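Local structure of glycosyl hydrolase family 62 protein (Coprinopsis cinerea, 5B6T) at residues S3-S8 with R236-Q241; R192-A197 with E213-D218; R221-W226 with R261-G266. The protein hydrolyses alpha-L-arabinofuranosidic bonds, probably releasing the arabinofuranose side groups that decorate the xylan backbone of arabinoxylan. All coordinates share one frame; numbering follows the deposited sequence.

Contact 1: residues S3-S8 with R236-Q241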
# COMPACT_ATOMS: atom_id res chain seq x y z
N SER A 3 -20.43 -4.94 -4.79
CA SER A 3 -19.65 -5.84 -5.63
C SER A 3 -19.24 -5.16 -6.92
O SER A 3 -18.66 -5.77 -7.81
CB SER A 3 -20.46 -7.13 -5.91
OG SER A 3 -21.62 -6.81 -6.65
N SER A 4 -19.55 -3.88 -7.04
CA SER A 4 -19.02 -3.03 -8.10
C SER A 4 -18.73 -1.67 -7.48
O SER A 4 -19.25 -1.35 -6.41
CB SER A 4 -19.98 -2.89 -9.29
OG SER A 4 -21.15 -2.20 -8.91
N PHE A 5 -17.86 -0.90 -8.14
CA PHE A 5 -17.40 0.37 -7.61
C PHE A 5 -17.40 1.47 -8.65
O PHE A 5 -17.16 1.25 -9.81
CB PHE A 5 -15.98 0.21 -7.04
CG PHE A 5 -15.94 -0.75 -5.92
CD1 PHE A 5 -16.18 -0.32 -4.62
CD2 PHE A 5 -15.82 -2.12 -6.15
CE1 PHE A 5 -16.23 -1.24 -3.58
CE2 PHE A 5 -15.87 -3.02 -5.11
CZ PHE A 5 -16.07 -2.57 -3.84
N ARG A 6 -17.70 2.68 -8.18
CA ARG A 6 -17.50 3.89 -8.95
C ARG A 6 -16.85 4.93 -8.07
O ARG A 6 -17.12 5.03 -6.87
CB ARG A 6 -18.82 4.41 -9.52
CG ARG A 6 -19.23 3.52 -10.70
CD ARG A 6 -20.29 4.13 -11.58
NE ARG A 6 -19.93 5.48 -11.99
CZ ARG A 6 -19.08 5.83 -12.95
NH1 ARG A 6 -18.42 4.96 -13.69
NH2 ARG A 6 -18.90 7.13 -13.17
N TRP A 7 -15.99 5.74 -8.69
CA TRP A 7 -15.17 6.71 -7.95
C TRP A 7 -15.16 8.06 -8.64
O TRP A 7 -15.33 8.17 -9.87
CB TRP A 7 -13.70 6.27 -7.87
CG TRP A 7 -13.48 4.88 -7.41
CD1 TRP A 7 -13.38 3.78 -8.20
CD2 TRP A 7 -13.31 4.43 -6.06
NE1 TRP A 7 -13.16 2.68 -7.43
CE2 TRP A 7 -13.12 3.04 -6.11
CE3 TRP A 7 -13.33 5.06 -4.81
CZ2 TRP A 7 -12.94 2.27 -4.95
CZ3 TRP A 7 -13.13 4.32 -3.67
CH2 TRP A 7 -12.93 2.91 -3.75
N SER A 8 -14.86 9.08 -7.83
CA SER A 8 -14.49 10.41 -8.31
C SER A 8 -13.09 10.72 -7.80
O SER A 8 -12.82 10.63 -6.59
CB SER A 8 -15.47 11.47 -7.79
OG SER A 8 -15.04 12.77 -8.19
N ARG A 236 -12.64 -15.04 -2.78
CA ARG A 236 -13.64 -15.08 -3.83
C ARG A 236 -13.67 -13.74 -4.53
O ARG A 236 -13.64 -12.70 -3.88
CB ARG A 236 -15.00 -15.36 -3.24
CG ARG A 236 -16.05 -15.58 -4.30
CD ARG A 236 -17.37 -16.02 -3.69
NE ARG A 236 -18.02 -15.00 -2.90
CZ ARG A 236 -19.11 -15.20 -2.16
NH1 ARG A 236 -19.61 -14.18 -1.48
NH2 ARG A 236 -19.67 -16.40 -2.07
N ALA A 237 -13.74 -13.75 -5.86
CA ALA A 237 -13.77 -12.51 -6.63
C ALA A 237 -14.87 -11.59 -6.14
O ALA A 237 -15.97 -12.05 -5.80
CB ALA A 237 -13.96 -12.79 -8.14
N LEU A 238 -14.57 -10.29 -6.05
CA LEU A 238 -15.56 -9.28 -5.77
C LEU A 238 -15.67 -8.51 -7.07
O LEU A 238 -16.48 -8.90 -7.96
CB LEU A 238 -15.15 -8.43 -4.56
CG LEU A 238 -16.17 -7.37 -4.12
CD1 LEU A 238 -17.41 -8.05 -3.55
CD2 LEU A 238 -15.56 -6.40 -3.13
N ALA A 239 -14.84 -7.48 -7.26
CA ALA A 239 -14.74 -6.77 -8.53
C ALA A 239 -13.32 -6.98 -9.04
O ALA A 239 -12.36 -6.32 -8.63
CB ALA A 239 -15.05 -5.30 -8.34
N ASP A 240 -13.16 -7.97 -9.91
CA ASP A 240 -11.80 -8.46 -10.28
C ASP A 240 -11.58 -8.59 -11.79
O ASP A 240 -10.65 -9.26 -12.23
CB ASP A 240 -11.49 -9.78 -9.56
CG ASP A 240 -12.06 -10.98 -10.28
OD1 ASP A 240 -13.21 -10.84 -10.78
OD2 ASP A 240 -11.38 -12.02 -10.33
N GLN A 241 -12.42 -7.91 -12.58
CA GLN A 241 -12.31 -7.99 -14.03
C GLN A 241 -12.20 -6.60 -14.63
O GLN A 241 -12.62 -5.61 -14.04
CB GLN A 241 -13.51 -8.75 -14.60
CG GLN A 241 -13.65 -10.18 -14.07
CD GLN A 241 -12.48 -11.08 -14.44
OE1 GLN A 241 -11.82 -10.89 -15.48
NE2 GLN A 241 -12.18 -12.05 -13.57

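Contact 2: residues R192-A197 with E213-D218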
# COMPACT_ATOMS: atom_id res chain seq x y z
N ARG A 192 -1.77 -10.22 -14.25
CA ARG A 192 -3.08 -10.29 -13.61
C ARG A 192 -3.00 -10.17 -12.09
O ARG A 192 -3.99 -9.83 -11.44
CB ARG A 192 -3.80 -11.58 -13.96
CG ARG A 192 -4.19 -11.72 -15.42
CD ARG A 192 -5.37 -10.85 -15.76
NE ARG A 192 -6.61 -11.36 -15.17
CZ ARG A 192 -7.83 -10.82 -15.30
NH1 ARG A 192 -8.04 -9.68 -15.97
NH2 ARG A 192 -8.84 -11.44 -14.70
N LEU A 193 -1.82 -10.43 -11.52
CA LEU A 193 -1.65 -10.42 -10.05
C LEU A 193 -0.24 -9.95 -9.77
O LEU A 193 0.66 -10.72 -9.41
CB LEU A 193 -1.93 -11.81 -9.50
CG LEU A 193 -2.15 -11.90 -7.99
CD1 LEU A 193 -3.53 -11.38 -7.61
CD2 LEU A 193 -1.96 -13.32 -7.49
N PHE A 194 -0.03 -8.65 -9.99
CA PHE A 194 1.33 -8.15 -10.17
C PHE A 194 2.02 -7.71 -8.88
O PHE A 194 3.06 -8.25 -8.53
CB PHE A 194 1.36 -7.05 -11.22
CG PHE A 194 2.76 -6.71 -11.67
CD1 PHE A 194 3.53 -7.65 -12.34
CD2 PHE A 194 3.29 -5.46 -11.44
CE1 PHE A 194 4.83 -7.34 -12.73
CE2 PHE A 194 4.57 -5.14 -11.85
CZ PHE A 194 5.35 -6.08 -12.49
N GLU A 195 1.46 -6.75 -8.17
CA GLU A 195 2.09 -6.31 -6.91
C GLU A 195 1.08 -5.50 -6.09
O GLU A 195 -0.11 -5.48 -6.43
CB GLU A 195 3.35 -5.49 -7.22
CG GLU A 195 3.09 -4.22 -8.02
CD GLU A 195 4.33 -3.55 -8.59
OE1 GLU A 195 5.47 -3.97 -8.37
OE2 GLU A 195 4.20 -2.51 -9.28
N ALA A 196 1.54 -4.93 -4.99
CA ALA A 196 0.80 -3.92 -4.23
C ALA A 196 -0.52 -4.45 -3.68
O ALA A 196 -1.58 -3.85 -3.87
CB ALA A 196 0.58 -2.68 -5.08
N ALA A 197 -0.41 -5.48 -2.86
CA ALA A 197 -1.57 -5.95 -2.09
C ALA A 197 -2.00 -4.96 -0.99
O ALA A 197 -1.19 -4.26 -0.41
CB ALA A 197 -1.28 -7.31 -1.47
N GLU A 213 -2.84 -4.98 -7.26
CA GLU A 213 -2.58 -4.29 -8.52
C GLU A 213 -2.31 -5.27 -9.66
O GLU A 213 -1.72 -6.35 -9.45
CB GLU A 213 -1.39 -3.34 -8.38
CG GLU A 213 -1.32 -2.32 -9.50
CD GLU A 213 -0.24 -1.27 -9.31
OE1 GLU A 213 0.18 -1.01 -8.15
OE2 GLU A 213 0.14 -0.65 -10.35
N ALA A 214 -2.76 -4.87 -10.85
CA ALA A 214 -2.61 -5.63 -12.08
C ALA A 214 -2.22 -4.65 -13.18
O ALA A 214 -2.38 -3.45 -13.06
CB ALA A 214 -3.93 -6.30 -12.44
N ILE A 215 -1.67 -5.21 -14.26
CA ILE A 215 -1.35 -4.47 -15.46
C ILE A 215 -2.30 -5.00 -16.52
O ILE A 215 -2.22 -6.17 -16.91
CB ILE A 215 0.11 -4.73 -15.90
CG1 ILE A 215 1.10 -4.39 -14.77
CG2 ILE A 215 0.44 -3.99 -17.18
CD1 ILE A 215 2.51 -4.80 -15.08
N GLY A 216 -3.22 -4.15 -16.98
CA GLY A 216 -4.32 -4.57 -17.84
C GLY A 216 -3.94 -4.76 -19.29
O GLY A 216 -2.76 -4.55 -19.71
N SER A 217 -4.96 -5.16 -20.07
CA SER A 217 -4.80 -5.43 -21.50
C SER A 217 -4.36 -4.19 -22.29
O SER A 217 -3.78 -4.33 -23.37
CB SER A 217 -6.10 -5.98 -22.09
OG SER A 217 -7.16 -5.05 -21.93
N ASP A 218 -4.64 -3.01 -21.75
CA ASP A 218 -4.17 -1.73 -22.34
C ASP A 218 -2.81 -1.27 -21.80
O ASP A 218 -2.37 -0.16 -22.08
CB ASP A 218 -5.19 -0.63 -22.11
CG ASP A 218 -5.57 -0.49 -20.63
OD1 ASP A 218 -4.97 -1.20 -19.79
OD2 ASP A 218 -6.46 0.32 -20.35
O HOH W 1 2.80 -0.33 -8.45

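Contact 3: residues R221-W226 with R261-G266. With CA (calcium ion), chain D.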
# COMPACT_ATOMS: atom_id res chain seq x y z
N ARG A 221 -2.22 0.38 -15.21
CA ARG A 221 -2.39 -0.17 -13.87
C ARG A 221 -3.84 -0.06 -13.43
O ARG A 221 -4.56 0.92 -13.74
CB ARG A 221 -1.48 0.54 -12.86
CG ARG A 221 0.00 0.53 -13.22
CD ARG A 221 0.48 -0.87 -13.56
NE ARG A 221 1.91 -0.95 -13.77
CZ ARG A 221 2.80 -1.35 -12.87
NH1 ARG A 221 2.46 -1.67 -11.61
NH2 ARG A 221 4.10 -1.44 -13.23
N TRP A 222 -4.25 -1.06 -12.68
CA TRP A 222 -5.59 -1.12 -12.11
C TRP A 222 -5.62 -2.06 -10.93
O TRP A 222 -4.66 -2.79 -10.70
CB TRP A 222 -6.62 -1.54 -13.17
CG TRP A 222 -6.50 -2.96 -13.71
CD1 TRP A 222 -5.47 -3.47 -14.43
CD2 TRP A 222 -7.46 -4.00 -13.57
NE1 TRP A 222 -5.75 -4.78 -14.77
CE2 TRP A 222 -6.95 -5.14 -14.23
CE3 TRP A 222 -8.72 -4.09 -12.96
CZ2 TRP A 222 -7.64 -6.34 -14.30
CZ3 TRP A 222 -9.40 -5.27 -13.02
CH2 TRP A 222 -8.88 -6.39 -13.69
N PHE A 223 -6.73 -2.06 -10.19
CA PHE A 223 -6.93 -2.92 -9.03
C PHE A 223 -8.04 -3.92 -9.16
O PHE A 223 -9.14 -3.58 -9.61
CB PHE A 223 -7.15 -2.10 -7.73
CG PHE A 223 -5.87 -1.53 -7.21
CD1 PHE A 223 -5.40 -0.30 -7.69
CD2 PHE A 223 -5.09 -2.28 -6.36
CE1 PHE A 223 -4.19 0.19 -7.25
CE2 PHE A 223 -3.87 -1.80 -5.94
CZ PHE A 223 -3.41 -0.58 -6.41
N ARG A 224 -7.74 -5.14 -8.71
CA ARG A 224 -8.71 -6.21 -8.55
C ARG A 224 -9.03 -6.39 -7.09
O ARG A 224 -8.23 -6.01 -6.24
CB ARG A 224 -8.16 -7.51 -9.15
CG ARG A 224 -7.85 -7.38 -10.64
CD ARG A 224 -7.18 -8.61 -11.22
NE ARG A 224 -8.07 -9.77 -11.26
CZ ARG A 224 -7.66 -11.04 -11.19
NH1 ARG A 224 -6.36 -11.34 -11.09
NH2 ARG A 224 -8.55 -12.03 -11.22
N SER A 225 -10.19 -6.99 -6.80
CA SER A 225 -10.63 -7.18 -5.42
C SER A 225 -11.30 -8.52 -5.22
O SER A 225 -11.97 -9.05 -6.13
CB SER A 225 -11.59 -6.06 -5.00
OG SER A 225 -12.73 -5.98 -5.87
N TRP A 226 -11.15 -9.01 -3.99
CA TRP A 226 -11.71 -10.28 -3.53
C TRP A 226 -12.12 -10.12 -2.09
O TRP A 226 -11.62 -9.24 -1.38
CB TRP A 226 -10.66 -11.40 -3.57
CG TRP A 226 -10.08 -11.75 -4.88
CD1 TRP A 226 -10.40 -12.82 -5.66
CD2 TRP A 226 -9.02 -11.08 -5.58
NE1 TRP A 226 -9.63 -12.87 -6.78
CE2 TRP A 226 -8.78 -11.80 -6.77
CE3 TRP A 226 -8.25 -9.94 -5.32
CZ2 TRP A 226 -7.81 -11.41 -7.70
CZ3 TRP A 226 -7.29 -9.58 -6.25
CH2 TRP A 226 -7.07 -10.32 -7.40
N ARG A 261 -4.39 7.70 -16.54
CA ARG A 261 -5.08 6.48 -16.98
C ARG A 261 -4.72 5.26 -16.15
O ARG A 261 -5.26 4.18 -16.39
CB ARG A 261 -4.75 6.19 -18.45
CG ARG A 261 -5.28 7.25 -19.41
CD ARG A 261 -5.07 6.78 -20.86
NE ARG A 261 -4.90 7.94 -21.73
CZ ARG A 261 -4.20 7.96 -22.87
NH1 ARG A 261 -3.60 6.86 -23.33
NH2 ARG A 261 -4.11 9.09 -23.55
N ASP A 262 -3.76 5.44 -15.23
CA ASP A 262 -3.28 4.40 -14.35
C ASP A 262 -3.79 4.64 -12.95
O ASP A 262 -3.70 5.78 -12.45
CB ASP A 262 -1.75 4.41 -14.31
CG ASP A 262 -1.13 4.01 -15.62
OD1 ASP A 262 -0.91 2.79 -15.82
OD2 ASP A 262 -0.84 4.92 -16.46
N ILE A 263 -4.32 3.58 -12.33
CA ILE A 263 -4.69 3.61 -10.92
C ILE A 263 -3.79 2.58 -10.26
O ILE A 263 -3.95 1.38 -10.46
CB ILE A 263 -6.19 3.26 -10.65
CG1 ILE A 263 -7.11 4.09 -11.53
CG2 ILE A 263 -6.48 3.46 -9.18
CD1 ILE A 263 -7.05 5.60 -11.36
N SER A 264 -2.79 3.09 -9.54
CA SER A 264 -1.70 2.25 -9.06
C SER A 264 -1.47 2.41 -7.54
O SER A 264 -2.06 3.29 -6.90
CB SER A 264 -0.47 2.55 -9.95
OG SER A 264 0.70 1.84 -9.61
N HIS A 265 -0.61 1.52 -7.01
CA HIS A 265 -0.24 1.33 -5.61
C HIS A 265 -0.78 2.35 -4.64
O HIS A 265 -0.30 3.47 -4.59
CB HIS A 265 1.27 1.26 -5.48
CG HIS A 265 1.72 0.67 -4.19
ND1 HIS A 265 2.78 -0.21 -4.08
CD2 HIS A 265 1.19 0.78 -2.95
CE1 HIS A 265 2.90 -0.58 -2.82
NE2 HIS A 265 1.95 0.01 -2.11
N GLY A 266 -1.82 1.96 -3.91
CA GLY A 266 -2.50 2.85 -2.99
C GLY A 266 -2.90 2.22 -1.67
O GLY A 266 -2.42 1.13 -1.28
CA CA D . 1.49 -0.22 -0.02
O HOH W 2 -6.52 1.99 -15.42
O HOH W 3 -0.18 -1.43 -0.62
O HOH W 4 2.67 -1.89 0.18
O HOH W 5 1.10 -0.26 2.02
O HOH W 6 0.14 1.38 -0.21
O HOH W 7 3.12 1.14 0.46

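Contact 1: residues S3-S8 with R236-Q241
L238 meets F5 and S3 because its first torsion (chi1 -177°) turns CG to the far side of CA from its own nitrogen, and the fork at CG then sends its two methyl groups to different partners. F5 takes the other choice: its CG lies opposite the carbonyl carbon and next to N (chi1 -62°), which brings the CD2-CE2-CZ edge of the ring up to L238 and A239. The F5 and L238 side chains cross at about a right angle. L238 CD2 lies near the plane of the F5 ring, 3.9 Å from F5 CZ, while A239 CB reaches the same rim farther round, 3.9 Å from F5 CD2. The other methyl, L238 CD1, rests against the N-terminal end of the chain, 3.8 Å from S3 CA and 4.0 Å from S3 CB. A239 CB also lies 3.7 Å from S3 O. A branched leucine suits a place with two targets, and the small methyl of A239 fits between the ring edge and the S3 carbonyl oxygen. Replacing L238 by an alanine is likely to leave a gap beside the F5 edge and S3 CA, where the two methyls now lie. L238 and A239 both face S225 in a classic beta bulge, and this irregularity, paired with strand 221-228, is consistent with the turn that presents both side chains to S3 and F5. F5 in turn packs against F246 and Q311. The two segments meet by van der Waals packing, mostly carbon to carbon, with about 192 Å² buried in all; their association is therefore largely apolar and modest, and the carbonyl oxygens of S3 and A239 accept bonds from N244 ND2 and S225 OG.

Contact 2: residues R192-A197 with E213-D218
The side chain of E213 starts out close against the facing strand: its CB lies 3.2 Å from E195 O and also touches the methyl of A196. With CG turned away from the backbone N (chi1 -163°) and the chain extended beyond it, the carboxylate is carried past A196, whose CB lies 3.5 Å from E213 OE1; a small residue suits this spot. At the tip OE1 accepts the backbone N-H of H265 and a bond of 2.7 Å from a water, and OE2 is hydrogen-bonded to S264 OG. R221 NH1 makes salt bridges to both E213 OE2 and E195 OE2, and the water links E213 OE1 to E195 OE2, 2.7 Å from the latter. Farther along the same side of the strand, I215 CD1 sits over the centre of the F194 ring, 3.7 Å from its centroid, a CH-pi contact made by a slim terminal methyl. The backbones join as F194 N donates to E213 O at 2.9 Å in the carbonyl plane, E195 N reaches the same oxygen weakly, and E213 N returns a 2.9 Å bond to E195 O. F194 and E195 opposite E213 form a classic beta bulge at the end of the hairpin of strands 195-202 and 207-215, part of a blade of the GH62 beta-propeller; the E195 side chain lies about 3 Å from the bound lead ion.

Contact 3: residues R221-W226 with R261-G266
R221 and D262 are joined by a hydrogen bond: R221 N donates to D262 OD1 over 2.8 Å, nearly straight at 171°, meeting the oxygen on its anti side and somewhat out of the carboxylate plane. An aspartate is short enough to reach a main-chain N-H here and still turn OD2 to R220. In return I263 N donates to R221 O at 3.0 Å from above the carbonyl plane, 56° out of it, and a water donates to both R221 O and R261 O, the latter at 2.7 Å. Packing contacts follow. R221 CB lies 3.7 Å from S264 CB, and the bend at chi2 turns the arginine away from D262, to salt bridges of NH1 with E213 OE2 and E195 OE2. The edge of the F223 ring meets S264 C, 3.5 Å from F223 CE1, and H265 N; I263 O lies 3.4 Å from F223 CE1. A flat ring suits this close approach to a peptide backbone. The metal contact belongs to H265, whose NE2 binds calcium at 2.1 Å, five waters completing the shell. S264 OG is hydrogen-bonded to E213 OE2 and also to Q289 NE2. Strand 221-228 lies between strands 207-215 and 236-237 of its sheet, whereas the loop leads into strand 266-268 at the margin of another, where I263 packs on Y288; the contact joins these two sheets.

Three neighbouring strands tie the contacts together. Strand 221-228, in contact 3, bonds on one side to contact 1 (probably L238 N to S225 O, 2.9 Å) and on the other to contact 2 (probably A214 N to W222 O, 2.8 Å). Contacts 2 and 3 have centres about 7 Å apart; contact 1 lies about 14 Å from contact 2 and 11 Å from contact 3, yet Q241 OE1 probably bonds R192 NH2 at 3.1 Å. The lead ion lies about 3 Å from the nearest E195 side-chain atom, with a glycerol nearby that may mark the substrate pocket; the calcium on H265 probably sits at the propeller's centre, as in other GH62 enzymes.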